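Long-range contact in dermonecrotic toxin (Pasteurella multocida, PDB 2EBF), which is a mitogenic dermonecrotic toxin that induces bone resorption and is associated with severe progressive atrophic rhinitis in pigs: residues Q664-A669 / A679-H684. Sequence-based numbering, arbitrary orientation.
Sequences QMHTTA and AVDASH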
loop_
_atom_site.group_PDB
_atom_site.type_symbol
_atom_site.label_atom_id
_atom_site.label_comp_id
_atom_site.label_asym_id
_atom_site.label_seq_id
_atom_site.Cartn_x
_atom_site.Cartn_y
_atom_site.Cartn_z
ATOM N N GLN A 664 19.340 8.541 -30.131
ATOM C CA GLN A 664 18.702 9.023 -31.352
ATOM C C GLN A 664 17.471 9.799 -30.893
ATOM O O GLN A 664 16.871 9.446 -29.882
ATOM C CB GLN A 664 18.262 7.845 -32.244
ATOM C CG GLN A 664 19.395 6.895 -32.700
ATOM C CD GLN A 664 20.431 7.561 -33.609
ATOM O OE1 GLN A 664 21.643 7.380 -33.430
ATOM N NE2 GLN A 664 19.962 8.322 -34.590
ATOM N N MET A 665 17.103 10.852 -31.615
ATOM C CA MET A 665 15.975 11.671 -31.177
ATOM C C MET A 665 15.136 12.257 -32.309
ATOM O O MET A 665 15.505 12.215 -33.498
ATOM C CB MET A 665 16.442 12.774 -30.207
ATOM C CG MET A 665 17.077 14.010 -30.870
ATOM S SD MET A 665 18.497 13.734 -31.955
ATOM C CE MET A 665 19.681 13.063 -30.795
ATOM N N HIS A 666 13.985 12.795 -31.930
ATOM C CA HIS A 666 13.102 13.453 -32.877
ATOM C C HIS A 666 12.272 14.450 -32.092
ATOM O O HIS A 666 12.144 14.327 -30.870
ATOM C CB HIS A 666 12.193 12.429 -33.575
ATOM C CG HIS A 666 11.345 13.015 -34.672
ATOM N ND1 HIS A 666 11.799 14.005 -35.519
ATOM C CD2 HIS A 666 10.094 12.711 -35.089
ATOM C CE1 HIS A 666 10.856 14.300 -36.397
ATOM N NE2 HIS A 666 9.804 13.537 -36.148
ATOM N N THR A 667 11.712 15.435 -32.789
ATOM C CA THR A 667 10.963 16.505 -32.135
ATOM C C THR A 667 9.882 17.020 -33.080
ATOM O O THR A 667 9.982 16.857 -34.303
ATOM C CB THR A 667 11.941 17.643 -31.664
ATOM O OG1 THR A 667 11.300 18.485 -30.691
ATOM C CG2 THR A 667 12.447 18.473 -32.849
ATOM N N THR A 668 8.843 17.628 -32.518
ATOM C CA THR A 668 7.754 18.153 -33.327
ATOM C C THR A 668 7.138 19.374 -32.640
ATOM O O THR A 668 7.075 19.442 -31.406
ATOM C CB THR A 668 6.659 17.057 -33.577
ATOM O OG1 THR A 668 5.665 17.538 -34.498
ATOM C CG2 THR A 668 5.966 16.664 -32.272
ATOM N N ALA A 669 6.718 20.340 -33.455
ATOM C CA ALA A 669 5.773 21.362 -33.030
ATOM C C ALA A 669 4.389 20.739 -32.883
ATOM O O ALA A 669 4.156 19.599 -33.306
ATOM C CB ALA A 669 5.731 22.487 -34.049
ATOM N N ALA A 679 0.546 16.805 -32.575
ATOM C CA ALA A 679 1.812 16.962 -33.288
ATOM C C ALA A 679 1.566 17.352 -34.746
ATOM O O ALA A 679 0.658 16.824 -35.385
ATOM C CB ALA A 679 2.602 15.677 -33.230
ATOM N N VAL A 680 2.368 18.290 -35.247
ATOM C CA VAL A 680 2.404 18.622 -36.675
ATOM C C VAL A 680 3.850 18.408 -37.113
ATOM O O VAL A 680 4.707 19.285 -36.979
ATOM C CB VAL A 680 1.892 20.059 -36.976
ATOM C CG1 VAL A 680 2.048 20.402 -38.469
ATOM C CG2 VAL A 680 0.433 20.194 -36.572
ATOM N N ASP A 681 4.116 17.213 -37.617
ATOM C CA ASP A 681 5.486 16.762 -37.794
ATOM C C ASP A 681 5.798 16.655 -39.289
ATOM O O ASP A 681 5.460 15.659 -39.943
ATOM C CB ASP A 681 5.668 15.439 -37.053
ATOM C CG ASP A 681 7.042 14.824 -37.234
ATOM O OD1 ASP A 681 7.917 15.408 -37.897
ATOM O OD2 ASP A 681 7.235 13.722 -36.699
ATOM N N ALA A 682 6.444 17.698 -39.806
ATOM C CA ALA A 682 6.777 17.815 -41.217
ATOM C C ALA A 682 8.122 17.166 -41.576
ATOM O O ALA A 682 8.589 17.265 -42.718
ATOM C CB ALA A 682 6.763 19.284 -41.634
ATOM N N SER A 683 8.718 16.458 -40.628
ATOM C CA SER A 683 9.988 15.787 -40.904
ATOM C C SER A 683 10.024 14.306 -40.535
ATOM O O SER A 683 11.095 13.723 -40.439
ATOM C CB SER A 683 11.138 16.552 -40.244
ATOM O OG SER A 683 11.060 16.441 -38.841
ATOM N N HIS A 684 8.855 13.693 -40.360
ATOM C CA HIS A 684 8.774 12.288 -39.949
ATOM C C HIS A 684 9.199 11.289 -41.040
ATOM O O HIS A 684 9.475 10.120 -40.745
ATOM C CB HIS A 684 7.362 11.961 -39.456
ATOM C CG HIS A 684 6.419 11.571 -40.551
ATOM N ND1 HIS A 684 5.984 12.461 -41.510
ATOM C CD2 HIS A 684 5.833 10.388 -40.841
ATOM C CE1 HIS A 684 5.164 11.839 -42.343
ATOM N NE2 HIS A 684 5.057 10.581 -41.958
HETATM O O HOH W 1 8.836 17.743 -37.116
HETATM O O HOH W 2 7.230 20.067 -36.362
#
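H666 reaches off its strand to give D681 a short hydrogen bond, NE2 to OD2 at 2.6 Å, in the beta hairpin 660-673/676-681 of the C3 domain. A buried His-Asp pair here is consistent with two members of the thiol protease-like catalytic triad reported for this C-terminal region. The third is probably C626, which touches S683 and in this crystal is tied to C620 in a disulfide. The bond is bent (151° at the hydrogen) and meets OD2 on its syn side, somewhat out of the carboxylate plane, with ring and carboxylate turned 44° apart. With chi1 at -174°, CG of H666 lies anti to the backbone N and the imidazole extends across to the carboxylate. S683 OG sits in the ring plane at its edge, 3.3 Å from H666 CE1.

Several bonds fix the carboxylate. OD2 also accepts from W704 NE1, and W704 meets the H666 ring as well. OD1 of D681 takes the backbone N of S683 at 3.0 Å, an Asx turn that curls the chain through A682, and a water joins OD1 to T667 O and S683 OG.

Further along, T668 lays its CG2 methyl against CB of A679, 3.6 Å away, and both side chains touch W704 on helix 701-711. The two strands splay well away from a straight antiparallel course, and a second water bridges A669 N to V680 O. A669 O takes V680 N from across the hairpin at 2.9 Å, above the carbonyl plane, and T668 OG1 from its own strand at 2.8 Å, in that plane on a lone pair.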